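PDB 4RAA: putative exported protein from Bacteroides fragilis, which is of unknown function, but folds as a six-bladed beta-propeller and is probably exported from the cytoplasm, perhaps as a lipoprotein. Local coordinates for residues Tyr86-Ser91 against Ile104-Asp109; Lys110-Asn115 against Leu122-Leu127; Leu127-Ser132 against Leu142-Arg147. All blocks are in the same frame, centred on the assembly; numbering follows the deposited sequence.

The three contacts follow one blade of a beta-propeller outward and then into the next. Contacts 1 and 2 share a sheet, in which strands 100-105 and 110-115 are neighbours. Contact 3 takes over at Leu127, which it shares with contact 2. All three are partly buried, but contact 2 lies farthest out, its centre about 22 Å from the centre of the chain against about 16 and 17 Å for contacts 1 and 3, and it alone meets the second subunit extensively. Chemistry changes with place: a buried carboxylate gathers N-H groups in contact 1, stacked tyrosines and charged groups mark contact 2, and a tryptophan beside a polar seam carries contact 3.

Contact 1: Tyr86-Ser91 against Ile104-Asp109; sequences YILLSS and IDIAQD
Asp105 faces the backbone of Ile87 and Leu88 with its carboxylate, and the contact is built around that one flat group. With CG anti to the backbone N (chi1 -175°), the carboxylate reaches across the antiparallel pairing of strands 85-94 and 100-105 near its end. OD2 takes the N-H of Ile87 at 3.1 Å, and OD1 takes the N-H of Leu88 at 2.9 Å, both donors standing well above the carboxylate plane. On the other face of that plane the backbone N of Ala107, two residues on, reaches OD1 at 3.2 Å and closes an Asx turn. The side chain of Gln108, extended beyond CG, reaches to the same carboxylate: NE2 meets Asp105 OD2 at 3.0 Å, nearly along the C-O axis, and OD2 lies close to the amide plane of Gln108.

Apolar groups pack around this polar centre. Ile87 crosses Gln108 at about a right angle, laying CD1 against its amide, while Ile87 CG2 rests 3.4 Å from Ala107 CB. Leu88 and Ile106 cross more slantwise, and Leu88 CD2 lies 3.9 Å from Ile106 CD1. Leu89 CD1 approaches Asp105 CB, and its other methyl, CD2, covers the centre of the Tyr86 ring, whose hydroxyl is held by Ile76 O. Beside the carboxylate Ile106 N donates to Leu88 O; along the strands, Ser90 N donates to Ile104 O at 3.2 Å. Ser90 OG turns to Ser132 O in the loop that leads to the next blade.

Four N-H donors thus share the two oxygens of one buried carboxylate. Such a setting would probably stabilise the charged form of Asp105, and it ties the irregular start of one strand to the turn that ends its neighbour within the blade.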
# COMPACT_ATOMS: atom_id res chain seq x y z
N TYR A 86 0.85 8.99 12.96
CA TYR A 86 1.13 10.12 12.04
C TYR A 86 1.84 11.34 12.66
O TYR A 86 1.74 11.55 13.86
CB TYR A 86 -0.18 10.59 11.38
CG TYR A 86 -1.40 10.72 12.30
CD1 TYR A 86 -1.46 11.70 13.31
CD2 TYR A 86 -2.51 9.88 12.14
CE1 TYR A 86 -2.58 11.80 14.14
CE2 TYR A 86 -3.63 9.99 12.97
CZ TYR A 86 -3.65 10.96 13.98
OH TYR A 86 -4.72 11.11 14.83
N ILE A 87 2.53 12.13 11.83
CA ILE A 87 3.25 13.35 12.27
C ILE A 87 2.57 14.63 11.79
O ILE A 87 2.37 15.54 12.59
CB ILE A 87 4.77 13.35 11.87
CG1 ILE A 87 5.62 12.61 12.91
CG2 ILE A 87 5.39 14.76 11.85
CD1 ILE A 87 5.25 11.17 13.14
N LEU A 88 2.26 14.71 10.49
CA LEU A 88 1.66 15.92 9.91
C LEU A 88 0.62 15.64 8.81
O LEU A 88 0.95 15.42 7.64
CB LEU A 88 2.77 16.86 9.39
CG LEU A 88 2.34 18.31 9.09
CD1 LEU A 88 2.04 19.09 10.37
CD2 LEU A 88 3.40 19.01 8.27
N LEU A 89 -0.64 15.66 9.23
CA LEU A 89 -1.79 15.47 8.37
C LEU A 89 -2.17 16.75 7.64
O LEU A 89 -2.30 17.80 8.25
CB LEU A 89 -3.00 14.95 9.18
CG LEU A 89 -3.20 13.44 9.31
CD1 LEU A 89 -1.90 12.68 9.46
CD2 LEU A 89 -4.17 13.11 10.44
N SER A 90 -2.34 16.64 6.32
CA SER A 90 -2.80 17.73 5.46
C SER A 90 -4.27 17.57 5.08
O SER A 90 -4.94 18.57 4.84
CB SER A 90 -1.96 17.77 4.19
OG SER A 90 -1.97 16.50 3.57
N SER A 91 -4.76 16.34 4.99
CA SER A 91 -6.13 16.07 4.57
C SER A 91 -6.57 14.62 4.85
O SER A 91 -5.77 13.79 5.29
CB SER A 91 -6.28 16.34 3.06
OG SER A 91 -7.61 16.21 2.64
N ILE A 104 -3.91 11.51 4.95
CA ILE A 104 -2.64 11.75 4.26
C ILE A 104 -1.63 12.45 5.18
O ILE A 104 -1.82 13.61 5.55
CB ILE A 104 -2.84 12.63 2.99
CG1 ILE A 104 -3.78 11.92 2.00
CG2 ILE A 104 -1.50 12.96 2.31
CD1 ILE A 104 -4.19 12.75 0.81
N ASP A 105 -0.54 11.74 5.49
CA ASP A 105 0.56 12.24 6.31
C ASP A 105 1.68 12.73 5.37
O ASP A 105 2.43 11.91 4.83
CB ASP A 105 1.05 11.12 7.25
CG ASP A 105 2.12 11.58 8.24
OD1 ASP A 105 2.49 12.78 8.29
OD2 ASP A 105 2.58 10.73 9.02
N ILE A 106 1.77 14.06 5.18
CA ILE A 106 2.83 14.68 4.34
C ILE A 106 4.24 14.68 4.97
O ILE A 106 5.22 14.90 4.26
CB ILE A 106 2.49 16.12 3.86
CG1 ILE A 106 2.23 17.11 5.04
CG2 ILE A 106 1.32 16.07 2.91
CD1 ILE A 106 2.16 18.57 4.64
N ALA A 107 4.33 14.45 6.27
CA ALA A 107 5.62 14.41 6.96
C ALA A 107 6.33 13.09 6.69
O ALA A 107 7.53 13.10 6.43
CB ALA A 107 5.44 14.61 8.45
N GLN A 108 5.59 11.98 6.77
CA GLN A 108 6.14 10.63 6.58
C GLN A 108 5.86 9.99 5.21
O GLN A 108 6.20 8.82 5.01
CB GLN A 108 5.69 9.73 7.74
CG GLN A 108 6.22 10.22 9.07
CD GLN A 108 5.93 9.30 10.23
OE1 GLN A 108 6.85 8.83 10.90
NE2 GLN A 108 4.64 9.03 10.48
N ASP A 109 5.28 10.76 4.27
CA ASP A 109 4.99 10.30 2.89
C ASP A 109 4.20 9.00 2.83
O ASP A 109 4.59 8.05 2.15
CB ASP A 109 6.29 10.22 2.07
CG ASP A 109 6.86 11.58 1.76
OD1 ASP A 109 6.23 12.31 0.95
OD2 ASP A 109 7.94 11.92 2.31

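Contact 2: Lys110-Asn115 against Leu122-Leu127; sequences KVLYYN and LYERRL. With PO4 (phosphate ion), chain B.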
# COMPACT_ATOMS: atom_id res chain seq x y z
N LYS A 110 3.09 8.99 3.58
CA LYS A 110 2.19 7.84 3.63
C LYS A 110 0.71 8.20 3.78
O LYS A 110 0.37 9.32 4.15
CB LYS A 110 2.62 6.87 4.74
CG LYS A 110 2.76 7.48 6.12
CD LYS A 110 2.87 6.38 7.18
CE LYS A 110 3.04 6.95 8.58
NZ LYS A 110 2.98 5.93 9.66
N VAL A 111 -0.13 7.23 3.45
CA VAL A 111 -1.58 7.30 3.53
C VAL A 111 -1.96 6.27 4.58
O VAL A 111 -1.53 5.12 4.47
CB VAL A 111 -2.24 6.86 2.19
CG1 VAL A 111 -3.75 7.04 2.24
CG2 VAL A 111 -1.67 7.65 1.02
N LEU A 112 -2.77 6.65 5.56
CA LEU A 112 -3.21 5.71 6.61
C LEU A 112 -4.70 5.49 6.49
O LEU A 112 -5.46 6.46 6.44
CB LEU A 112 -2.83 6.20 8.01
CG LEU A 112 -1.33 6.53 8.17
CD1 LEU A 112 -1.06 8.01 7.95
CD2 LEU A 112 -0.82 6.11 9.53
N TYR A 113 -5.10 4.21 6.44
CA TYR A 113 -6.49 3.80 6.30
C TYR A 113 -6.99 3.30 7.65
O TYR A 113 -6.38 2.43 8.26
CB TYR A 113 -6.63 2.70 5.24
CG TYR A 113 -6.25 3.17 3.85
CD1 TYR A 113 -4.90 3.29 3.47
CD2 TYR A 113 -7.23 3.51 2.91
CE1 TYR A 113 -4.56 3.74 2.20
CE2 TYR A 113 -6.90 3.97 1.64
CZ TYR A 113 -5.56 4.08 1.28
OH TYR A 113 -5.22 4.53 0.03
N TYR A 114 -8.09 3.89 8.12
CA TYR A 114 -8.78 3.52 9.35
C TYR A 114 -10.20 3.08 8.99
O TYR A 114 -10.71 3.42 7.92
CB TYR A 114 -8.82 4.70 10.32
CG TYR A 114 -7.46 5.22 10.73
CD1 TYR A 114 -6.78 4.69 11.83
CD2 TYR A 114 -6.84 6.25 10.02
CE1 TYR A 114 -5.53 5.18 12.22
CE2 TYR A 114 -5.59 6.75 10.41
CZ TYR A 114 -4.94 6.21 11.50
OH TYR A 114 -3.72 6.70 11.85
N ASN A 115 -10.83 2.34 9.90
CA ASN A 115 -12.21 1.84 9.73
C ASN A 115 -13.19 3.00 9.88
O ASN A 115 -13.10 3.76 10.86
CB ASN A 115 -12.52 0.76 10.78
CG ASN A 115 -13.79 -0.01 10.51
OD1 ASN A 115 -14.88 0.52 10.67
ND2 ASN A 115 -13.66 -1.28 10.15
N LEU A 122 -6.49 -0.03 9.85
CA LEU A 122 -6.60 -1.12 8.86
C LEU A 122 -5.24 -1.40 8.20
O LEU A 122 -4.73 -2.51 8.32
CB LEU A 122 -7.65 -0.79 7.79
CG LEU A 122 -9.10 -1.18 8.04
CD1 LEU A 122 -9.56 -0.86 9.44
CD2 LEU A 122 -9.99 -0.51 7.00
N TYR A 123 -4.69 -0.40 7.51
CA TYR A 123 -3.38 -0.53 6.83
C TYR A 123 -2.84 0.80 6.36
O TYR A 123 -3.58 1.78 6.32
CB TYR A 123 -3.48 -1.46 5.61
CG TYR A 123 -4.34 -0.96 4.47
CD1 TYR A 123 -5.74 -1.07 4.51
CD2 TYR A 123 -3.76 -0.39 3.32
CE1 TYR A 123 -6.53 -0.62 3.45
CE2 TYR A 123 -4.54 0.06 2.26
CZ TYR A 123 -5.92 -0.06 2.32
OH TYR A 123 -6.66 0.40 1.26
N GLU A 124 -1.55 0.84 6.00
CA GLU A 124 -0.91 2.07 5.50
C GLU A 124 -0.10 1.79 4.24
O GLU A 124 0.53 0.74 4.13
CB GLU A 124 -0.02 2.76 6.56
CG GLU A 124 1.22 1.98 7.01
CD GLU A 124 2.04 2.68 8.09
OE1 GLU A 124 1.67 3.77 8.57
OE2 GLU A 124 3.09 2.11 8.48
N ARG A 125 -0.11 2.76 3.33
CA ARG A 125 0.64 2.71 2.07
C ARG A 125 1.42 3.99 1.90
O ARG A 125 1.12 4.99 2.55
CB ARG A 125 -0.32 2.60 0.89
CG ARG A 125 -1.20 1.38 0.91
CD ARG A 125 -2.07 1.37 -0.34
NE ARG A 125 -1.28 1.33 -1.57
CZ ARG A 125 -1.73 1.60 -2.79
NH1 ARG A 125 -3.00 1.96 -3.01
NH2 ARG A 125 -0.89 1.53 -3.82
N ARG A 126 2.40 3.98 1.00
CA ARG A 126 3.18 5.18 0.70
C ARG A 126 2.45 6.03 -0.31
O ARG A 126 1.74 5.50 -1.18
CB ARG A 126 4.56 4.85 0.14
CG ARG A 126 5.43 4.12 1.13
CD ARG A 126 6.74 3.72 0.51
NE ARG A 126 6.58 2.79 -0.61
CZ ARG A 126 7.59 2.28 -1.32
NH1 ARG A 126 8.86 2.58 -1.04
NH2 ARG A 126 7.32 1.44 -2.33
N LEU A 127 2.62 7.35 -0.19
CA LEU A 127 2.07 8.28 -1.15
C LEU A 127 2.75 7.98 -2.46
O LEU A 127 3.96 7.76 -2.48
CB LEU A 127 2.37 9.74 -0.80
CG LEU A 127 1.78 10.42 0.43
CD1 LEU A 127 2.37 11.82 0.51
CD2 LEU A 127 0.26 10.47 0.40
P PO4 B . 2.56 1.39 -2.28
O1 PO4 B . 2.67 2.90 -2.30
O2 PO4 B . 3.93 0.76 -2.35
O3 PO4 B . 1.88 0.94 -1.01
O4 PO4 B . 1.71 0.97 -3.46
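Lys110 meets Glu124 at the start of an antiparallel hairpin, strands 110-115 and 121-126, that forms the outer half of a propeller blade. Both side chains run extended beyond CG, and Lys110 NZ forms a salt bridge to Glu124 OE1 at 2.8 Å, on the syn side of the carboxylate; Glu85 O is a further partner of NZ. Val111 exchanges backbone hydrogen bonds with Arg125 in both directions, and its CG2 touches Leu127 CD2 at 3.5 Å. The side chain of Arg125 in that pair grips a phosphate ion, probably from the crystallisation liquor, through NE to O3 and NH2 to O4, the latter 2.7 Å long. Arg125 NE and Arg126 N of the second subunit also bind this ion.

Leu112 lies alongside Glu124, pointing the same way, with CD2 beside OE1. Tyr113 then lays its ring on that of Tyr123 as an offset stack, centroids 4.3 Å apart and planes at 6°. Tyr123 OH sits over the centre of the Tyr113 ring, and Tyr123 also stacks on Tyr123 of the second subunit. Along the backbone Tyr113 O takes Leu122 N at 2.9 Å and, weakly, Tyr123 N, which makes a classic beta bulge. Asn115 completes the strand: its OD1 accepts from Thr117 N in the turn, while its CB packs 3.6 Å from Leu122 CD1.

Contact 3: Leu127-Ser132 against Leu142-Arg147; sequences LPFSTS and LLWNSR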
# COMPACT_ATOMS: atom_id res chain seq x y z
N LEU A 127 2.62 7.35 -0.19
CA LEU A 127 2.07 8.28 -1.15
C LEU A 127 2.75 7.98 -2.46
O LEU A 127 3.96 7.76 -2.48
CB LEU A 127 2.37 9.74 -0.80
CG LEU A 127 1.78 10.42 0.43
CD1 LEU A 127 2.37 11.82 0.51
CD2 LEU A 127 0.26 10.47 0.40
N PRO A 128 1.99 7.96 -3.57
CA PRO A 128 2.59 7.67 -4.87
C PRO A 128 3.52 8.78 -5.42
O PRO A 128 4.36 8.50 -6.29
CB PRO A 128 1.36 7.49 -5.77
CG PRO A 128 0.31 8.34 -5.14
CD PRO A 128 0.55 8.28 -3.67
N PHE A 129 3.35 10.01 -4.93
CA PHE A 129 4.09 11.19 -5.38
C PHE A 129 3.87 12.34 -4.39
O PHE A 129 3.14 12.17 -3.41
CB PHE A 129 3.64 11.58 -6.81
CG PHE A 129 2.15 11.42 -7.05
CD1 PHE A 129 1.23 12.30 -6.48
CD2 PHE A 129 1.67 10.39 -7.86
CE1 PHE A 129 -0.14 12.15 -6.69
CE2 PHE A 129 0.30 10.24 -8.09
CZ PHE A 129 -0.60 11.12 -7.49
N SER A 130 4.49 13.50 -4.63
CA SER A 130 4.30 14.67 -3.74
C SER A 130 2.86 15.22 -3.90
O SER A 130 2.48 15.69 -4.97
CB SER A 130 5.31 15.77 -4.04
OG SER A 130 5.13 16.88 -3.16
N THR A 131 2.09 15.12 -2.82
CA THR A 131 0.68 15.52 -2.80
C THR A 131 0.21 15.77 -1.36
O THR A 131 0.80 15.23 -0.42
CB THR A 131 -0.20 14.44 -3.48
OG1 THR A 131 -1.56 14.87 -3.51
CG2 THR A 131 -0.12 13.09 -2.75
N SER A 132 -0.82 16.61 -1.19
CA SER A 132 -1.38 16.95 0.15
C SER A 132 -2.87 16.62 0.37
O SER A 132 -3.31 16.47 1.51
CB SER A 132 -1.20 18.45 0.42
OG SER A 132 -1.99 19.26 -0.45
N LEU A 142 -9.45 8.02 -7.92
CA LEU A 142 -9.01 9.00 -6.93
C LEU A 142 -8.46 10.25 -7.60
O LEU A 142 -7.69 10.13 -8.55
CB LEU A 142 -7.92 8.36 -6.06
CG LEU A 142 -8.27 6.98 -5.46
CD1 LEU A 142 -7.03 6.32 -4.87
CD2 LEU A 142 -9.40 7.08 -4.44
N LEU A 143 -8.89 11.43 -7.13
CA LEU A 143 -8.36 12.72 -7.61
C LEU A 143 -7.41 13.23 -6.55
O LEU A 143 -7.82 13.39 -5.40
CB LEU A 143 -9.47 13.76 -7.83
CG LEU A 143 -9.04 15.16 -8.31
CD1 LEU A 143 -8.36 15.11 -9.67
CD2 LEU A 143 -10.23 16.11 -8.36
N TRP A 144 -6.15 13.45 -6.94
CA TRP A 144 -5.09 13.98 -6.07
C TRP A 144 -4.59 15.29 -6.68
O TRP A 144 -4.69 15.49 -7.90
CB TRP A 144 -3.87 13.06 -6.05
CG TRP A 144 -4.08 11.65 -5.69
CD1 TRP A 144 -4.58 10.66 -6.50
CD2 TRP A 144 -3.67 11.02 -4.48
NE1 TRP A 144 -4.55 9.45 -5.84
CE2 TRP A 144 -4.00 9.64 -4.60
CE3 TRP A 144 -3.08 11.48 -3.30
CZ2 TRP A 144 -3.75 8.73 -3.58
CZ3 TRP A 144 -2.84 10.57 -2.27
CH2 TRP A 144 -3.17 9.20 -2.42
N ASN A 145 -4.02 16.16 -5.84
CA ASN A 145 -3.38 17.38 -6.32
C ASN A 145 -1.90 17.06 -6.51
O ASN A 145 -1.39 16.14 -5.87
CB ASN A 145 -3.62 18.59 -5.38
CG ASN A 145 -2.76 18.57 -4.11
OD1 ASN A 145 -2.68 17.57 -3.40
ND2 ASN A 145 -2.15 19.70 -3.80
N SER A 146 -1.23 17.79 -7.40
CA SER A 146 0.21 17.62 -7.69
C SER A 146 1.06 18.75 -7.08
O SER A 146 1.04 19.86 -7.59
CB SER A 146 0.45 17.58 -9.21
OG SER A 146 1.83 17.74 -9.54
N ARG A 147 1.82 18.44 -6.03
CA ARG A 147 2.74 19.40 -5.38
C ARG A 147 4.20 19.21 -5.87
O ARG A 147 5.14 19.21 -5.06
CB ARG A 147 2.65 19.30 -3.85
CG ARG A 147 1.28 19.63 -3.29
CD ARG A 147 1.30 20.00 -1.80
NE ARG A 147 1.91 21.32 -1.54
CZ ARG A 147 3.17 21.56 -1.13
NH1 ARG A 147 4.04 20.57 -0.91
NH2 ARG A 147 3.56 22.83 -0.93
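The indole of Trp144 receives Phe129 and Pro128 over one of its faces. Phe129 comes edge-on, CZ offset toward the rim of the indole, giving a T-shaped pair whose planes stand at 75° with 5.3 Å between the centroids of the phenyl and five-membered rings. Pro128 CD lies farther along the same face, 4.0 Å from Trp144 CH2. The phenyl ring of Phe129 in turn has Pro128 CG over one face and Trp144 CB at its edge, 3.9 Å from CE1. Two more groups approach the indole obliquely: Thr131 CG2, 3.4 Å from CE3, and a methyl of Leu127 near CZ3. Phe166 adds another edge-to-face neighbour, and Trp144 NE1 bonds to Thr162 OG1.

Beside this apolar patch runs a polar seam. Asn145, with CG tucked between its backbone N and carbonyl carbon (chi1 77°), turns its amide toward the loop. OD1 accepts Ser132 N at 3.0 Å, in the carbonyl plane and on a lone pair, and also takes the next backbone N-H, that of Cys133. Thr131 OG1 lies close to both OD1 and the backbone O of Asn145, with a single proton to give. Farther on, Ser130 and Arg147 are tied twice: Arg147 N donates to Ser130 O at 3.0 Å, and Ser130 OG to Arg147 O at 3.0 Å, each donor standing above the carbonyl plane it approaches. The aliphatic part of Arg147 runs past the loop, its CD against Ser132.

Segment 127-132 leaves the outermost strand of one blade, 121-126, and leads to strand 134-136 of the next, while Trp144 and Asn145 belong to the second strand of that next sheet. Such a connection from the outer edge of one blade to the inner strand of its successor is characteristic of a beta-propeller.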